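Local coordinates for protein beta-lactamase (PDB 4WHI) that is of unknown function but forms the C-terminal domain of a mycobacterial penicillin-binding protein, probably related to the beta-lactamases, at residues P14-P17 against L18-V22; Y25-D28 against Y29-P32; T81-G84 against D85-N88. All coordinates share one frame; numbering follows the deposited sequence.

How the contacts relate
The three contacts come one after another along the chain and all sit on or beside one antiparallel sheet of sequentially ordered strands. Contact 1 is the turn before strand 23-25, contact 2 is the connection from that strand to strand 33-38, and contact 3 is the hairpin of strands 77-83 and 86-89 near the other end of the chain. Contact 3 lies between the others in space: its centre is about 11 Å from that of contact 1 and 13 Å from that of contact 2, which are 21 Å apart. Y25 OH hydrogen-bonds Y21 O, linking contacts 1 and 2, while Y21 and Y25 both pack against F82, which ties the two early segments to the late hairpin.

Contact 1: residues P14-P17 against L18-V22; sequences PSRP and LNDYV
This is a local turn contact at the surface, in which R16 and P17 fold back onto D20 and Y21 just before strand 23-25. Its polar frame is built from one backbone bond and two bonds that use side chains. D20 N donates to P17 O over 3.0 Å, reaching the oxygen from above the carbonyl plane, and this closes a beta turn over L18 and N19. On the outside of the turn R16 and D20 form a salt bridge, with NH1 of R16 only 2.5 Å from OD2 of D20. The carboxylate oxygen sits at the edge of the guanidinium, nearly in its plane, but NH1 comes from above the carboxylate plane, and the two planes are 49° apart. The arginine gets there by a bend at chi3 (143°), which brings its tip round so that the side chains cross almost at right angles.

Y21 works from the inner side. Its OH accepts the bond from R16 N at 2.9 Å and also pairs with OD1 of D61, so the buried hydroxyl is held by two partners. Near it lies CB of S15, 3.5 Å from the same OH, while CD2 of L18 lies 3.8 Å from OG of S15. Beyond the turn, the ring of Y21 meets F63 edge-to-face, and L18 and Y21 both rest on L42. Consecutive i+3 to i backbone bonds, D20 to P17, Y21 to L18 and V22 to N19, make this a run of overlapping beta turns leading into the first strand of an antiparallel sheet.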
loop_
_atom_site.group_PDB
_atom_site.type_symbol
_atom_site.label_atom_id
_atom_site.label_comp_id
_atom_site.label_asym_id
_atom_site.label_seq_id
_atom_site.Cartn_x
_atom_site.Cartn_y
_atom_site.Cartn_z
ATOM N N PRO A 14 -6.641 14.574 3.116
ATOM C CA PRO A 14 -5.242 14.363 3.498
ATOM C C PRO A 14 -5.044 13.084 4.301
ATOM O O PRO A 14 -5.984 12.580 4.915
ATOM C CB PRO A 14 -4.916 15.582 4.371
ATOM C CG PRO A 14 -6.234 16.102 4.825
ATOM C CD PRO A 14 -7.204 15.788 3.731
ATOM N N SER A 15 -3.823 12.572 4.287
ATOM C CA SER A 15 -3.452 11.468 5.155
ATOM C C SER A 15 -3.296 11.958 6.595
ATOM O O SER A 15 -3.159 13.161 6.853
ATOM C CB SER A 15 -2.146 10.829 4.680
ATOM O OG SER A 15 -1.035 11.687 4.885
ATOM N N ARG A 16 -3.328 11.011 7.525
ATOM C CA ARG A 16 -2.855 11.231 8.897
ATOM C C ARG A 16 -1.346 11.497 8.871
ATOM O O ARG A 16 -0.693 11.217 7.865
ATOM C CB ARG A 16 -3.120 9.988 9.763
ATOM C CG ARG A 16 -4.582 9.737 10.118
ATOM C CD ARG A 16 -4.739 8.560 11.080
ATOM N NE ARG A 16 -5.802 8.788 12.072
ATOM C CZ ARG A 16 -5.629 9.249 13.315
ATOM N NH1 ARG A 16 -4.422 9.546 13.789
ATOM N NH2 ARG A 16 -6.685 9.413 14.106
ATOM N N PRO A 17 -0.782 12.031 9.974
ATOM C CA PRO A 17 0.682 12.061 10.102
ATOM C C PRO A 17 1.239 10.677 9.761
ATOM O O PRO A 17 0.669 9.673 10.188
ATOM C CB PRO A 17 0.904 12.396 11.576
ATOM C CG PRO A 17 -0.344 13.093 12.015
ATOM C CD PRO A 17 -1.461 12.542 11.180
ATOM N N LEU A 18 2.314 10.616 8.982
ATOM C CA LEU A 18 2.736 9.339 8.400
ATOM C C LEU A 18 3.163 8.299 9.441
ATOM O O LEU A 18 3.022 7.104 9.205
ATOM C CB LEU A 18 3.801 9.550 7.324
ATOM C CG LEU A 18 3.305 10.262 6.058
ATOM C CD1 LEU A 18 4.436 10.411 5.059
ATOM C CD2 LEU A 18 2.118 9.546 5.418
ATOM N N ASN A 19 3.641 8.739 10.599
ATOM C CA ASN A 19 3.984 7.801 11.671
ATOM C C ASN A 19 2.819 6.880 12.032
ATOM O O ASN A 19 3.035 5.750 12.457
ATOM C CB ASN A 19 4.464 8.544 12.924
ATOM C CG ASN A 19 3.320 9.113 13.749
ATOM O OD1 ASN A 19 2.865 10.243 13.537
ATOM N ND2 ASN A 19 2.863 8.338 14.707
ATOM N N ASP A 20 1.589 7.372 11.881
ATOM C CA ASP A 20 0.405 6.593 12.266
ATOM C C ASP A 20 0.271 5.276 11.514
ATOM O O ASP A 20 -0.302 4.326 12.041
ATOM C CB ASP A 20 -0.877 7.408 12.078
ATOM C CG ASP A 20 -1.128 8.373 13.207
ATOM O OD1 ASP A 20 -0.439 8.299 14.254
ATOM O OD2 ASP A 20 -2.037 9.213 13.048
ATOM N N TYR A 21 0.800 5.226 10.293
ATOM C CA TYR A 21 0.676 4.036 9.443
ATOM C C TYR A 21 1.782 3.003 9.646
ATOM O O TYR A 21 1.645 1.839 9.237
ATOM C CB TYR A 21 0.635 4.457 7.982
ATOM C CG TYR A 21 -0.447 5.470 7.666
ATOM C CD1 TYR A 21 -1.783 5.099 7.621
ATOM C CD2 TYR A 21 -0.128 6.801 7.405
ATOM C CE1 TYR A 21 -2.775 6.023 7.321
ATOM C CE2 TYR A 21 -1.113 7.729 7.104
ATOM C CZ TYR A 21 -2.430 7.337 7.061
ATOM O OH TYR A 21 -3.404 8.261 6.760
ATOM N N VAL A 22 2.877 3.421 10.265
ATOM C CA VAL A 22 4.065 2.577 10.406
ATOM C C VAL A 22 3.792 1.393 11.347
ATOM O O VAL A 22 3.106 1.530 12.361
ATOM C CB VAL A 22 5.268 3.434 10.866
ATOM C CG1 VAL A 22 6.465 2.586 11.259
ATOM C CG2 VAL A 22 5.652 4.414 9.762
#

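Contact 2: residues Y25-D28 against Y29-P32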
loop_
_atom_site.group_PDB
_atom_site.type_symbol
_atom_site.label_atom_id
_atom_site.label_comp_id
_atom_site.label_asym_id
_atom_site.label_seq_id
_atom_site.Cartn_x
_atom_site.Cartn_y
_atom_site.Cartn_z
ATOM N N TYR A 25 2.134 -5.473 10.179
ATOM C CA TYR A 25 0.761 -5.936 10.123
ATOM C C TYR A 25 0.756 -7.433 9.814
ATOM O O TYR A 25 1.143 -7.860 8.714
ATOM C CB TYR A 25 -0.006 -5.151 9.060
ATOM C CG TYR A 25 -0.109 -3.653 9.315
ATOM C CD1 TYR A 25 0.978 -2.799 9.106
ATOM C CD2 TYR A 25 -1.299 -3.091 9.749
ATOM C CE1 TYR A 25 0.870 -1.429 9.334
ATOM C CE2 TYR A 25 -1.420 -1.731 9.963
ATOM C CZ TYR A 25 -0.335 -0.901 9.763
ATOM O OH TYR A 25 -0.475 0.455 9.993
ATOM N N ALA A 26 0.339 -8.227 10.796
ATOM C CA ALA A 26 0.426 -9.682 10.715
ATOM C C ALA A 26 -0.625 -10.300 9.802
ATOM O O ALA A 26 -1.723 -9.765 9.636
ATOM C CB ALA A 26 0.315 -10.285 12.102
ATOM N N ASN A 27 -0.257 -11.443 9.227
ATOM C CA ASN A 27 -1.151 -12.278 8.436
ATOM C C ASN A 27 -0.520 -13.673 8.315
ATOM O O ASN A 27 0.596 -13.804 7.811
ATOM C CB ASN A 27 -1.337 -11.638 7.056
ATOM C CG ASN A 27 -2.315 -12.394 6.170
ATOM O OD1 ASN A 27 -2.095 -13.553 5.837
ATOM N ND2 ASN A 27 -3.368 -11.721 5.744
ATOM N N ASP A 28 -1.235 -14.701 8.778
ATOM C CA ASP A 28 -0.736 -16.084 8.787
ATOM C C ASP A 28 -0.494 -16.644 7.383
ATOM O O ASP A 28 0.410 -17.465 7.164
ATOM C CB ASP A 28 -1.747 -16.998 9.500
ATOM C CG ASP A 28 -1.941 -16.642 10.967
ATOM O OD1 ASP A 28 -1.002 -16.090 11.580
ATOM O OD2 ASP A 28 -3.034 -16.923 11.513
ATOM N N TYR A 29 -1.312 -16.204 6.436
ATOM C CA TYR A 29 -1.310 -16.765 5.089
ATOM C C TYR A 29 -0.225 -16.148 4.199
ATOM O O TYR A 29 0.556 -16.873 3.572
ATOM C CB TYR A 29 -2.695 -16.584 4.458
ATOM C CG TYR A 29 -2.898 -17.349 3.172
ATOM C CD1 TYR A 29 -2.874 -18.738 3.160
ATOM C CD2 TYR A 29 -3.114 -16.690 1.968
ATOM C CE1 TYR A 29 -3.060 -19.452 1.985
ATOM C CE2 TYR A 29 -3.296 -17.396 0.783
ATOM C CZ TYR A 29 -3.273 -18.781 0.803
ATOM O OH TYR A 29 -3.444 -19.497 -0.357
ATOM N N TRP A 30 -0.184 -14.816 4.155
ATOM C CA TRP A 30 0.765 -14.082 3.315
ATOM C C TRP A 30 2.040 -13.675 4.058
ATOM O O TRP A 30 2.992 -13.198 3.446
ATOM C CB TRP A 30 0.097 -12.827 2.749
ATOM C CG TRP A 30 -1.094 -13.091 1.893
ATOM C CD1 TRP A 30 -2.380 -12.733 2.156
ATOM C CD2 TRP A 30 -1.119 -13.773 0.628
ATOM N NE1 TRP A 30 -3.208 -13.141 1.138
ATOM C CE2 TRP A 30 -2.462 -13.779 0.186
ATOM C CE3 TRP A 30 -0.139 -14.378 -0.173
ATOM C CZ2 TRP A 30 -2.848 -14.367 -1.015
ATOM C CZ3 TRP A 30 -0.529 -14.959 -1.375
ATOM C CH2 TRP A 30 -1.868 -14.949 -1.781
ATOM N N GLY A 31 2.065 -13.865 5.373
ATOM C CA GLY A 31 3.146 -13.333 6.192
ATOM C C GLY A 31 2.912 -11.856 6.447
ATOM O O GLY A 31 1.962 -11.271 5.921
ATOM N N PRO A 32 3.775 -11.233 7.255
ATOM C CA PRO A 32 3.509 -9.848 7.641
ATOM C C PRO A 32 3.718 -8.839 6.524
ATOM O O PRO A 32 4.550 -9.052 5.647
ATOM C CB PRO A 32 4.515 -9.601 8.764
ATOM C CG PRO A 32 5.633 -10.544 8.481
ATOM C CD PRO A 32 4.983 -11.770 7.904
#
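N27 and W30 carry the strongest bond of this tight connection: W30 N donates to OD1 of N27 over 2.8 Å in an almost straight line, with an N-H...O angle of 172°. The donor stands above the plane of the amide carbonyl. Y29 N lies equally near the same oxygen, 2.8 Å from N27 OD1, but its bond is bent and weak, so one acceptor gathers two successive backbone N-H groups. N27 can do this because CG stands opposite its backbone N (chi1 -177°), which swings the amide in under the turn. The other end of the amide is engaged as well, for ND2 bonds to the carbonyl oxygens of L97 and T99 and fixes which way round the group sits.

A further weak bond runs from G31 N to N27 O at 2.8 Å, drawing the two limbs together. G31 turns the chain with a positive phi of 79°, a backbone shape that suits glycine. Further down, where the limbs lead into the two strands, P32 CA makes a CA-H...O contact with Y25 O at 3.3 Å.

Packing is lighter. The indole of W30 runs alongside the N27 amide, its CD1 3.8 Å from OD1 of N27, and CD2 of Y29 lies above one indole face toward the rim. Together these bonds describe an Asx motif: OD1 of N27 takes the N-H groups of residues i+2 (weakly) and i+3, its backbone carbonyl weakly takes that of i+4, and the whole links strands 23-25 and 33-38 of the sheet.

Contact 3: residues T81-G84 against D85-N88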
loop_
_atom_site.group_PDB
_atom_site.type_symbol
_atom_site.label_atom_id
_atom_site.label_comp_id
_atom_site.label_asym_id
_atom_site.label_seq_id
_atom_site.Cartn_x
_atom_site.Cartn_y
_atom_site.Cartn_z
ATOM N N THR A 81 -5.174 0.104 1.900
ATOM C CA THR A 81 -6.119 0.889 2.694
ATOM C C THR A 81 -5.889 0.629 4.172
ATOM O O THR A 81 -6.012 -0.503 4.639
ATOM C CB THR A 81 -7.572 0.538 2.333
ATOM O OG1 THR A 81 -7.764 0.718 0.926
ATOM C CG2 THR A 81 -8.559 1.424 3.089
ATOM N N PHE A 82 -5.533 1.681 4.898
ATOM C CA PHE A 82 -5.317 1.579 6.332
ATOM C C PHE A 82 -6.594 1.958 7.083
ATOM O O PHE A 82 -7.251 2.943 6.752
ATOM C CB PHE A 82 -4.184 2.502 6.777
ATOM C CG PHE A 82 -2.829 2.131 6.243
ATOM C CD1 PHE A 82 -2.392 2.628 5.021
ATOM C CD2 PHE A 82 -1.960 1.338 6.991
ATOM C CE1 PHE A 82 -1.134 2.326 4.540
ATOM C CE2 PHE A 82 -0.702 1.027 6.506
ATOM C CZ PHE A 82 -0.291 1.522 5.280
ATOM N N ALA A 83 -6.929 1.183 8.109
ATOM C CA ALA A 83 -8.046 1.511 8.990
ATOM C C ALA A 83 -7.755 0.982 10.380
ATOM O O ALA A 83 -7.834 -0.224 10.623
ATOM C CB ALA A 83 -9.340 0.922 8.449
ATOM N N GLY A 84 -7.395 1.892 11.286
ATOM C CA GLY A 84 -7.022 1.532 12.644
ATOM C C GLY A 84 -5.776 0.676 12.670
ATOM O O GLY A 84 -4.720 1.097 12.207
ATOM N N ASP A 85 -5.898 -0.535 13.205
ATOM C CA ASP A 85 -4.772 -1.458 13.241
ATOM C C ASP A 85 -4.781 -2.449 12.068
ATOM O O ASP A 85 -4.046 -3.428 12.089
ATOM C CB ASP A 85 -4.723 -2.186 14.591
ATOM C CG ASP A 85 -4.120 -1.325 15.707
ATOM O OD1 ASP A 85 -3.543 -0.248 15.423
ATOM O OD2 ASP A 85 -4.214 -1.738 16.879
ATOM N N THR A 86 -5.585 -2.179 11.040
ATOM C CA THR A 86 -5.654 -3.060 9.875
ATOM C C THR A 86 -5.137 -2.373 8.617
ATOM O O THR A 86 -5.280 -1.151 8.436
ATOM C CB THR A 86 -7.081 -3.584 9.597
ATOM O OG1 THR A 86 -7.894 -2.546 9.031
ATOM C CG2 THR A 86 -7.727 -4.124 10.868
ATOM N N LEU A 87 -4.531 -3.187 7.761
ATOM C CA LEU A 87 -4.133 -2.793 6.428
ATOM C C LEU A 87 -4.756 -3.796 5.466
ATOM O O LEU A 87 -4.539 -4.992 5.607
ATOM C CB LEU A 87 -2.614 -2.831 6.316
ATOM C CG LEU A 87 -2.001 -2.705 4.922
ATOM C CD1 LEU A 87 -2.424 -1.403 4.253
ATOM C CD2 LEU A 87 -0.494 -2.794 5.031
ATOM N N ASN A 88 -5.539 -3.307 4.508
ATOM C CA ASN A 88 -6.117 -4.157 3.478
ATOM C C ASN A 88 -5.398 -3.910 2.168
ATOM O O ASN A 88 -5.355 -2.780 1.684
ATOM C CB ASN A 88 -7.612 -3.885 3.305
ATOM C CG ASN A 88 -8.245 -4.779 2.250
ATOM O OD1 ASN A 88 -8.218 -4.464 1.066
ATOM N ND2 ASN A 88 -8.805 -5.904 2.678
HETATM O O HOH W 1 -7.384 -1.841 -0.440
HETATM O O HOH W 2 -7.988 -1.755 6.291
#
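F82 and L87 face one another as a non-hydrogen-bonded pair in a two-residue beta hairpin, with strands 77-83 and 86-89 joined by a type II' turn from A83 to T86. Their side chains rise on the same side of the sheet and run alongside each other. The methyl CD1 of L87 sits over the centre of the phenyl ring, 3.7 Å from the F82 centroid and 9° off the ring normal, a well-centred CH-pi contact. In L87 a chi1 of 169° carries the isobutyl group away from its own N and over the ring. Both residues are buried and lean on V35 of strand 33-38, so this face of the hairpin turns toward the apolar interior.

T81, A83, T86 and N88 point to the other face. T81 and N88 are a hydrogen-bonded pair, their backbones joined by N88 N to T81 O at 2.8 Å and by T81 N to N88 O at 2.9 Å. ND2 of N88 bonds to OD2 of D93 and OG1 of T99. Nearer the turn, A83 N bonds to T86 O. G84 takes the first corner with the positive phi (64°) that a type II' turn requires there, and D85 at the second corner sends OD1 into a salt bridge with NE of R102.

T86 also helps to close the turn. A83 O receives T86 N from above its carbonyl plane and T86 OG1, 2.8 Å away, in that plane on a lone pair; a water then bridges the hairpin, donating to T86 OG1 and T81 O, each at 2.9 Å.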